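Local coordinates for GTPase-activating protein GYP1 (Saccharomyces cerevisiae, PDB 1FKM), which stimulates GTP hydrolysis by Ypt/Rab GTPases such as YPT1 and YPT7, supplying catalytic arginine and glutamine fingers in trans through its TBC domain, at residues A[104-109]-A[160-165]; A[143-148]-A[172-177]; A[133-138]-A[241-246]. All coordinates share one frame; numbering follows the deposited sequence.

Contact 1 (A[104-109]-A[160-165])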
loop_
_atom_site.group_PDB
_atom_site.type_symbol
_atom_site.label_atom_id
_atom_site.label_comp_id
_atom_site.label_asym_id
_atom_site.label_seq_id
_atom_site.Cartn_x
_atom_site.Cartn_y
_atom_site.Cartn_z
ATOM N N TYR A 104 15.697 0.986 -3.240
ATOM C CA TYR A 104 15.614 1.994 -2.201
ATOM C C TYR A 104 16.906 2.570 -1.657
ATOM O O TYR A 104 16.874 3.493 -0.849
ATOM C CB TYR A 104 14.688 1.485 -1.084
ATOM C CG TYR A 104 13.304 1.193 -1.641
ATOM C CD1 TYR A 104 12.368 2.215 -1.790
ATOM C CD2 TYR A 104 12.984 -0.070 -2.157
ATOM C CE1 TYR A 104 11.156 1.999 -2.454
ATOM C CE2 TYR A 104 11.774 -0.298 -2.818
ATOM C CZ TYR A 104 10.867 0.745 -2.969
ATOM O OH TYR A 104 9.696 0.547 -3.672
ATOM N N GLN A 105 18.047 2.066 -2.116
ATOM C CA GLN A 105 19.309 2.623 -1.661
ATOM C C GLN A 105 19.843 3.633 -2.667
ATOM O O GLN A 105 20.783 4.363 -2.376
ATOM C CB GLN A 105 20.350 1.529 -1.410
ATOM C CG GLN A 105 20.098 0.727 -0.143
ATOM C CD GLN A 105 19.140 -0.425 -0.358
ATOM O OE1 GLN A 105 19.463 -1.383 -1.057
ATOM N NE2 GLN A 105 17.956 -0.342 0.243
ATOM N N PHE A 106 19.244 3.680 -3.855
ATOM C CA PHE A 106 19.681 4.637 -4.864
ATOM C C PHE A 106 19.351 6.038 -4.366
ATOM O O PHE A 106 18.267 6.270 -3.832
ATOM C CB PHE A 106 18.978 4.375 -6.196
ATOM C CG PHE A 106 19.434 3.120 -6.885
ATOM C CD1 PHE A 106 20.787 2.908 -7.148
ATOM C CD2 PHE A 106 18.515 2.151 -7.276
ATOM C CE1 PHE A 106 21.218 1.744 -7.792
ATOM C CE2 PHE A 106 18.931 0.989 -7.916
ATOM C CZ PHE A 106 20.288 0.783 -8.174
ATOM N N LYS A 107 20.285 6.967 -4.535
ATOM C CA LYS A 107 20.071 8.338 -4.079
ATOM C C LYS A 107 18.899 9.031 -4.754
ATOM O O LYS A 107 18.213 9.841 -4.130
ATOM C CB LYS A 107 21.339 9.174 -4.275
ATOM C CG LYS A 107 22.362 8.992 -3.168
ATOM C CD LYS A 107 21.786 9.396 -1.814
ATOM C CE LYS A 107 22.785 9.161 -0.692
ATOM N NZ LYS A 107 22.211 9.501 0.641
ATOM N N SER A 108 18.669 8.720 -6.026
ATOM C CA SER A 108 17.567 9.328 -6.755
ATOM C C SER A 108 16.249 8.925 -6.108
ATOM O O SER A 108 15.333 9.739 -5.988
ATOM C CB SER A 108 17.587 8.890 -8.224
ATOM O OG SER A 108 17.394 7.493 -8.341
ATOM N N VAL A 109 16.160 7.670 -5.684
ATOM C CA VAL A 109 14.949 7.158 -5.045
ATOM C C VAL A 109 14.778 7.754 -3.652
ATOM O O VAL A 109 13.675 8.144 -3.269
ATOM C CB VAL A 109 14.982 5.618 -4.942
ATOM C CG1 VAL A 109 13.771 5.113 -4.159
ATOM C CG2 VAL A 109 14.984 5.013 -6.346
ATOM N N LYS A 160 17.086 -1.458 -10.717
ATOM C CA LYS A 160 17.594 -0.422 -11.609
ATOM C C LYS A 160 17.379 0.996 -11.082
ATOM O O LYS A 160 16.319 1.313 -10.546
ATOM C CB LYS A 160 16.949 -0.565 -12.992
ATOM C CG LYS A 160 17.210 -1.920 -13.629
ATOM C CD LYS A 160 16.583 -2.049 -15.005
ATOM C CE LYS A 160 16.903 -3.414 -15.603
ATOM N NZ LYS A 160 16.312 -3.610 -16.956
ATOM N N ASP A 161 18.397 1.839 -11.243
ATOM C CA ASP A 161 18.333 3.232 -10.803
ATOM C C ASP A 161 17.476 4.021 -11.792
ATOM O O ASP A 161 17.821 4.120 -12.971
ATOM C CB ASP A 161 19.738 3.836 -10.763
ATOM C CG ASP A 161 19.767 5.230 -10.147
ATOM O OD1 ASP A 161 18.790 5.997 -10.303
ATOM O OD2 ASP A 161 20.792 5.567 -9.517
ATOM N N PRO A 162 16.350 4.599 -11.325
ATOM C CA PRO A 162 15.449 5.378 -12.182
ATOM C C PRO A 162 16.139 6.499 -12.958
ATOM O O PRO A 162 15.699 6.869 -14.047
ATOM C CB PRO A 162 14.416 5.924 -11.194
ATOM C CG PRO A 162 14.346 4.844 -10.163
ATOM C CD PRO A 162 15.813 4.507 -9.955
ATOM N N SER A 163 17.209 7.047 -12.391
ATOM C CA SER A 163 17.928 8.134 -13.046
ATOM C C SER A 163 18.698 7.661 -14.276
ATOM O O SER A 163 19.264 8.474 -15.002
ATOM C CB SER A 163 18.883 8.812 -12.058
ATOM O OG SER A 163 19.851 7.899 -11.574
ATOM N N THR A 164 18.713 6.350 -14.513
ATOM C CA THR A 164 19.411 5.792 -15.668
ATOM C C THR A 164 18.471 5.582 -16.850
ATOM O O THR A 164 18.923 5.300 -17.959
ATOM C CB THR A 164 20.090 4.439 -15.338
ATOM O OG1 THR A 164 19.093 3.448 -15.068
ATOM C CG2 THR A 164 21.001 4.577 -14.131
ATOM N N TYR A 165 17.165 5.715 -16.621
ATOM C CA TYR A 165 16.205 5.547 -17.704
ATOM C C TYR A 165 15.081 6.583 -17.704
ATOM O O TYR A 165 14.140 6.490 -18.487
ATOM C CB TYR A 165 15.640 4.112 -17.716
ATOM C CG TYR A 165 14.848 3.673 -16.496
ATOM C CD1 TYR A 165 13.465 3.866 -16.427
ATOM C CD2 TYR A 165 15.473 3.012 -15.436
ATOM C CE1 TYR A 165 12.721 3.402 -15.337
ATOM C CE2 TYR A 165 14.737 2.545 -14.336
ATOM C CZ TYR A 165 13.362 2.743 -14.298
ATOM O OH TYR A 165 12.632 2.278 -13.225
HETATM O O HOH W 1 20.705 7.477 -7.910
#
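The phenyl ring of Phe106 lies against Asp161, whose CB sits 3.7 Å from the ring centroid and only 5° off the ring normal, a CH-pi contact over one face. The aspartate belongs to an Asx turn in the loop before helix 168-186 of the all-helical TBC domain, while Phe106 is the N-cap residue of helix 107-123. The Asp161 side chain extends away from its backbone N (chi1 -173°), which carries the carboxylate past the ring to Ser108 in the first turn of that helix, its plane tilted 30° from the ring.

There the two oxygens divide the work. OD1 accepts three bonds: from Ser108 OG across the contact at 2.8 Å, from Ser163 OG, and from the backbone N of Ser163, the bond that closes the turn. The two hydroxyls approach OD1 from opposite faces of the carboxylate, Ser163 OG more steeply than Ser108 OG. Three donors on one oxygen would probably limit rotation of the carboxylate. Next to the polar pair, Val109 CG2 packs on Pro162 CD at 3.7 Å, the two side chains crossing at about a right angle; both also touch Leu103. OD2 works through a water that donates to it and accepts from Ser108 N at 3.0 Å, linking the carboxylate to a backbone amide of the helix's first turn.

Contact 2 (A[143-148]-A[172-177])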
loop_
_atom_site.group_PDB
_atom_site.type_symbol
_atom_site.label_atom_id
_atom_site.label_comp_id
_atom_site.label_asym_id
_atom_site.label_seq_id
_atom_site.Cartn_x
_atom_site.Cartn_y
_atom_site.Cartn_z
ATOM N N THR A 143 5.364 0.566 -8.405
ATOM C CA THR A 143 4.441 0.216 -9.482
ATOM C C THR A 143 4.362 1.314 -10.549
ATOM O O THR A 143 4.370 1.035 -11.754
ATOM C CB THR A 143 3.032 -0.055 -8.920
ATOM O OG1 THR A 143 3.096 -1.169 -8.022
ATOM C CG2 THR A 143 2.052 -0.371 -10.040
ATOM N N PHE A 144 4.290 2.568 -10.122
ATOM C CA PHE A 144 4.223 3.660 -11.086
ATOM C C PHE A 144 5.526 3.780 -11.877
ATOM O O PHE A 144 5.530 4.239 -13.017
ATOM C CB PHE A 144 3.902 4.968 -10.367
ATOM C CG PHE A 144 2.522 5.003 -9.782
ATOM C CD1 PHE A 144 1.611 3.983 -10.057
ATOM C CD2 PHE A 144 2.126 6.048 -8.954
ATOM C CE1 PHE A 144 0.326 4.001 -9.512
ATOM C CE2 PHE A 144 0.850 6.075 -8.408
ATOM C CZ PHE A 144 -0.052 5.049 -8.685
ATOM N N LEU A 145 6.628 3.356 -11.266
ATOM C CA LEU A 145 7.932 3.389 -11.923
ATOM C C LEU A 145 7.953 2.446 -13.122
ATOM O O LEU A 145 8.612 2.731 -14.113
ATOM C CB LEU A 145 9.038 2.933 -10.964
ATOM C CG LEU A 145 10.070 3.894 -10.377
ATOM C CD1 LEU A 145 11.067 3.078 -9.555
ATOM C CD2 LEU A 145 10.799 4.652 -11.483
ATOM N N THR A 146 7.242 1.322 -13.031
ATOM C CA THR A 146 7.256 0.344 -14.118
ATOM C C THR A 146 6.730 0.884 -15.435
ATOM O O THR A 146 7.065 0.364 -16.493
ATOM C CB THR A 146 6.471 -0.961 -13.765
ATOM O OG1 THR A 146 5.075 -0.676 -13.601
ATOM C CG2 THR A 146 7.022 -1.579 -12.483
ATOM N N GLU A 147 5.911 1.925 -15.375
ATOM C CA GLU A 147 5.362 2.513 -16.591
ATOM C C GLU A 147 6.451 3.167 -17.444
ATOM O O GLU A 147 6.252 3.396 -18.634
ATOM C CB GLU A 147 4.304 3.561 -16.241
ATOM C CG GLU A 147 3.409 3.925 -17.410
ATOM C CD GLU A 147 2.314 4.900 -17.030
ATOM O OE1 GLU A 147 2.537 5.739 -16.132
ATOM O OE2 GLU A 147 1.229 4.832 -17.640
ATOM N N TYR A 148 7.595 3.471 -16.837
ATOM C CA TYR A 148 8.699 4.121 -17.555
ATOM C C TYR A 148 9.743 3.154 -18.108
ATOM O O TYR A 148 10.720 3.574 -18.736
ATOM C CB TYR A 148 9.382 5.143 -16.641
ATOM C CG TYR A 148 8.483 6.296 -16.269
ATOM C CD1 TYR A 148 8.401 7.433 -17.077
ATOM C CD2 TYR A 148 7.684 6.238 -15.133
ATOM C CE1 TYR A 148 7.544 8.482 -16.758
ATOM C CE2 TYR A 148 6.820 7.280 -14.807
ATOM C CZ TYR A 148 6.756 8.396 -15.622
ATOM O OH TYR A 148 5.899 9.421 -15.301
ATOM N N THR A 172 9.873 13.756 -11.619
ATOM C CA THR A 172 9.008 14.658 -10.871
ATOM C C THR A 172 7.542 14.317 -11.146
ATOM O O THR A 172 6.704 14.415 -10.248
ATOM C CB THR A 172 9.282 16.140 -11.229
ATOM O OG1 THR A 172 10.645 16.455 -10.918
ATOM C CG2 THR A 172 8.377 17.065 -10.420
ATOM N N ASP A 173 7.232 13.920 -12.379
ATOM C CA ASP A 173 5.861 13.525 -12.722
ATOM C C ASP A 173 5.503 12.279 -11.906
ATOM O O ASP A 173 4.394 12.154 -11.405
ATOM C CB ASP A 173 5.725 13.168 -14.204
ATOM C CG ASP A 173 5.842 14.369 -15.119
ATOM O OD1 ASP A 173 5.615 15.510 -14.660
ATOM O OD2 ASP A 173 6.148 14.162 -16.313
ATOM N N LEU A 174 6.455 11.353 -11.808
ATOM C CA LEU A 174 6.280 10.114 -11.051
ATOM C C LEU A 174 6.027 10.454 -9.581
ATOM O O LEU A 174 5.141 9.883 -8.937
ATOM C CB LEU A 174 7.537 9.243 -11.179
ATOM C CG LEU A 174 7.639 8.033 -10.233
ATOM C CD1 LEU A 174 6.570 7.012 -10.589
ATOM C CD2 LEU A 174 9.022 7.414 -10.331
ATOM N N GLU A 175 6.818 11.393 -9.063
ATOM C CA GLU A 175 6.693 11.844 -7.681
ATOM C C GLU A 175 5.300 12.400 -7.418
ATOM O O GLU A 175 4.685 12.108 -6.399
ATOM C CB GLU A 175 7.731 12.935 -7.378
ATOM C CG GLU A 175 9.125 12.411 -7.056
ATOM C CD GLU A 175 10.143 13.529 -6.876
ATOM O OE1 GLU A 175 9.781 14.606 -6.351
ATOM O OE2 GLU A 175 11.314 13.322 -7.250
ATOM N N ALA A 176 4.815 13.219 -8.346
ATOM C CA ALA A 176 3.496 13.828 -8.215
ATOM C C ALA A 176 2.390 12.765 -8.182
ATOM O O ALA A 176 1.519 12.785 -7.305
ATOM C CB ALA A 176 3.264 14.799 -9.374
ATOM N N ASP A 177 2.425 11.837 -9.132
ATOM C CA ASP A 177 1.414 10.785 -9.177
ATOM C C ASP A 177 1.443 9.967 -7.886
ATOM O O ASP A 177 0.399 9.661 -7.318
ATOM C CB ASP A 177 1.646 9.851 -10.367
ATOM C CG ASP A 177 1.438 10.541 -11.711
ATOM O OD1 ASP A 177 0.990 11.712 -11.737
ATOM O OD2 ASP A 177 1.715 9.898 -12.749
HETATM O O HOH W 2 4.223 8.873 -13.384
HETATM O O HOH W 3 5.970 11.464 -17.313
#
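The ring of Phe144 turns an edge to helix 168-186, with Asp177 O near the ring plane, 3.8 Å from CE2, and Asp177 CB beside CD2. Lys44 makes a cation-pi contact with the same ring. Tyr148 has Leu145 O and two waters at its edge, in plane, while Leu174 CB approaches the ring obliquely.

Besides Tyr148, Leu174 meets two more residues of segment 143-148 through its methyls. Its chi1 of 169° brings CG to the interface, and chi2 of 67° spreads the branches to different neighbours: CD1 meets Phe144 CB at 3.4 Å, and CD2 meets Leu145 CD2 at 3.5 Å, both close contacts. Replacing Phe144 by an alanine would probably open a gap beside Asp177 CB and leave the ammonium of Lys44 without its aromatic partner.

Polar links across the interface pass through water. Tyr148 OH is joined at 2.6 Å to one water, which donates to Asp177 OD2. A second water, bound to the same hydroxyl, donates to Asp173 OD2. Both carboxylates have stronger partners beyond this helix pair: Asp173 forms a salt bridge with Arg69, and Asp177 takes a hydrogen bond from Tyr49 besides salt bridges to Arg65 and Lys44. The contact thus joins helices 133-145 and 168-186 of the TBC domain through an apolar centre, with a hydrated acidic border whose negative charge is probably offset by the basic residues of helices 39-46 and 57-74.

Contact 3 (A[133-138]-A[241-246])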
loop_
_atom_site.group_PDB
_atom_site.type_symbol
_atom_site.label_atom_id
_atom_site.label_comp_id
_atom_site.label_asym_id
_atom_site.label_seq_id
_atom_site.Cartn_x
_atom_site.Cartn_y
_atom_site.Cartn_z
ATOM N N ILE A 133 4.232 5.396 7.158
ATOM C CA ILE A 133 3.854 6.039 5.903
ATOM C C ILE A 133 4.981 5.860 4.891
ATOM O O ILE A 133 4.747 5.840 3.677
ATOM C CB ILE A 133 3.586 7.541 6.101
ATOM C CG1 ILE A 133 2.452 7.738 7.110
ATOM C CG2 ILE A 133 3.216 8.179 4.774
ATOM C CD1 ILE A 133 1.139 7.108 6.685
ATOM N N ASN A 134 6.206 5.728 5.392
ATOM C CA ASN A 134 7.360 5.526 4.515
ATOM C C ASN A 134 7.239 4.166 3.831
ATOM O O ASN A 134 7.745 3.967 2.728
ATOM C CB ASN A 134 8.668 5.611 5.308
ATOM C CG ASN A 134 8.731 4.621 6.454
ATOM O OD1 ASN A 134 7.822 4.546 7.281
ATOM N ND2 ASN A 134 9.818 3.861 6.515
ATOM N N ASP A 135 6.563 3.230 4.487
ATOM C CA ASP A 135 6.369 1.914 3.895
ATOM C C ASP A 135 5.237 1.974 2.872
ATOM O O ASP A 135 5.372 1.474 1.754
ATOM C CB ASP A 135 6.005 0.880 4.968
ATOM C CG ASP A 135 7.127 0.640 5.955
ATOM O OD1 ASP A 135 8.221 0.212 5.526
ATOM O OD2 ASP A 135 6.909 0.879 7.160
ATOM N N LEU A 136 4.126 2.598 3.262
ATOM C CA LEU A 136 2.947 2.685 2.399
ATOM C C LEU A 136 3.136 3.365 1.059
ATOM O O LEU A 136 2.424 3.062 0.106
ATOM C CB LEU A 136 1.793 3.376 3.134
ATOM C CG LEU A 136 1.210 2.618 4.324
ATOM C CD1 LEU A 136 0.032 3.401 4.894
ATOM C CD2 LEU A 136 0.763 1.235 3.885
ATOM N N VAL A 137 4.082 4.291 0.980
ATOM C CA VAL A 137 4.319 4.997 -0.268
ATOM C C VAL A 137 5.038 4.132 -1.312
ATOM O O VAL A 137 4.849 4.330 -2.515
ATOM C CB VAL A 137 5.163 6.292 -0.029
ATOM C CG1 VAL A 137 6.598 5.927 0.351
ATOM C CG2 VAL A 137 5.146 7.173 -1.279
ATOM N N THR A 138 5.819 3.148 -0.860
ATOM C CA THR A 138 6.610 2.336 -1.790
ATOM C C THR A 138 5.911 1.472 -2.845
ATOM O O THR A 138 6.393 1.396 -3.985
ATOM C CB THR A 138 7.691 1.502 -1.022
ATOM O OG1 THR A 138 7.073 0.554 -0.143
ATOM C CG2 THR A 138 8.554 2.441 -0.189
ATOM N N LEU A 241 0.058 -4.806 6.558
ATOM C CA LEU A 241 0.667 -6.122 6.330
ATOM C C LEU A 241 1.900 -6.165 5.432
ATOM O O LEU A 241 2.451 -7.239 5.179
ATOM C CB LEU A 241 -0.383 -7.101 5.784
ATOM C CG LEU A 241 -1.380 -7.684 6.790
ATOM C CD1 LEU A 241 -2.427 -8.528 6.070
ATOM C CD2 LEU A 241 -0.630 -8.529 7.805
HETATM N N MSE A 242 2.355 -5.008 4.967
HETATM C CA MSE A 242 3.523 -4.976 4.093
HETATM C C MSE A 242 4.779 -5.609 4.670
HETATM O O MSE A 242 5.570 -6.205 3.942
HETATM C CB MSE A 242 3.853 -3.544 3.703
HETATM C CG MSE A 242 2.940 -2.944 2.678
HETATM SE SE MSE A 242 3.675 -1.232 2.210
HETATM C CE MSE A 242 5.370 -1.840 1.494
ATOM N N ARG A 243 4.968 -5.476 5.975
ATOM C CA ARG A 243 6.153 -6.020 6.616
ATOM C C ARG A 243 6.053 -7.520 6.864
ATOM O O ARG A 243 6.965 -8.117 7.433
ATOM C CB ARG A 243 6.401 -5.288 7.936
ATOM C CG ARG A 243 6.472 -3.776 7.779
ATOM C CD ARG A 243 7.766 -3.342 7.121
ATOM N NE ARG A 243 8.879 -3.389 8.064
ATOM C CZ ARG A 243 8.991 -2.593 9.122
ATOM N NH1 ARG A 243 8.059 -1.683 9.370
ATOM N NH2 ARG A 243 10.030 -2.709 9.938
ATOM N N GLU A 244 4.955 -8.126 6.421
ATOM C CA GLU A 244 4.739 -9.556 6.617
ATOM C C GLU A 244 4.801 -10.354 5.317
ATOM O O GLU A 244 4.656 -11.577 5.334
ATOM C CB GLU A 244 3.369 -9.808 7.257
ATOM C CG GLU A 244 2.938 -8.781 8.293
ATOM C CD GLU A 244 3.982 -8.557 9.355
ATOM O OE1 GLU A 244 4.508 -9.556 9.885
ATOM O OE2 GLU A 244 4.272 -7.384 9.666
ATOM N N PHE A 245 4.999 -9.665 4.196
ATOM C CA PHE A 245 5.048 -10.323 2.890
ATOM C C PHE A 245 6.143 -9.753 2.001
ATOM O O PHE A 245 6.687 -8.685 2.278
ATOM C CB PHE A 245 3.720 -10.141 2.140
ATOM C CG PHE A 245 2.530 -10.741 2.826
ATOM C CD1 PHE A 245 2.312 -12.114 2.785
ATOM C CD2 PHE A 245 1.609 -9.935 3.478
ATOM C CE1 PHE A 245 1.184 -12.681 3.387
ATOM C CE2 PHE A 245 0.480 -10.486 4.080
ATOM C CZ PHE A 245 0.267 -11.866 4.034
ATOM N N GLN A 246 6.450 -10.477 0.925
ATOM C CA GLN A 246 7.435 -10.030 -0.053
ATOM C C GLN A 246 6.719 -8.948 -0.869
ATOM O O GLN A 246 5.499 -8.987 -0.998
ATOM C CB GLN A 246 7.830 -11.182 -0.981
ATOM C CG GLN A 246 8.538 -12.335 -0.283
ATOM C CD GLN A 246 9.812 -11.892 0.399
ATOM O OE1 GLN A 246 10.696 -11.311 -0.232
ATOM N NE2 GLN A 246 9.915 -12.160 1.696
#
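A bend at chi3 (62°) turns the end of selenomethionine Met242 against helix 133-145, where SE and CE reach Asp135 and Thr138; its earlier side-chain bonds carry it straight out from the short 3-10 turn 242-244. Arg243 is bent at both chi2 and chi3, which folds its chain back so that CD and the guanidinium come across to the carboxylate of Asp135.

Met242 contributes the larger part of the packing. SE lies 3.2 Å from Asp135 O and 4.2 Å from Leu136 CD2, while CE approaches Thr138 OG1 to 3.4 Å. The same carbonyl oxygen is already engaged within the helix, accepting from Thr138 N and, in the carbonyl plane, from Thr138 OG1 at 2.7 Å. The side-chain bond holds the threonine hydroxyl close to the carbonyl, and the selenomethionine end rests against both. Met242 also touches Val250 of helix 247-261, so it packs on two helices of the core.

The charged pair is looser. Asp135 OD2 and Arg243 NH1 form a long salt bridge of 3.6 Å, OD2 lying oblique to the guanidinium, with the two planes 31° apart and the side chains crossing at about a right angle. Arg243 CD also lies 3.9 Å from Asp135 OD1, so the methylene touches the carboxylate as well. The aspartate is buried, whereas Arg243 is exposed.

The apolar part is core packing between a helix and the 3-10 turn leading to helix 247-261. The charged part lies near the two fingers of the TBC Rab-GAP domain: the Asp135 side chain is about 6 Å from that of Gln131, the glutamine finger, and the Arg243 side chain about 9 Å from that of Arg96, the arginine finger.

How the contacts relate
The three contacts illustrate how chemistry follows place in an all-helical TBC domain. Contact 3 lies nearest the middle of the chain and contact 1 farthest out; contacts 2 and 3 are buried, contact 1 only partly. Helix 133-145 serves both buried contacts, its beginning in contact 3 and its end in contact 2; the nearest atoms of the two contacts are about 5 Å apart. Contact 1 adjoins both: Tyr165 and Pro162 pack on Leu145 of contact 2, and Tyr104 OH packs 3.4 Å from Thr138 O of contact 3. Direct hydrogen bonding crosses contact 1, water bridges border the apolar centre of contact 2, and contact 3 pairs selenomethionine packing with a long salt bridge close to the catalytic fingers.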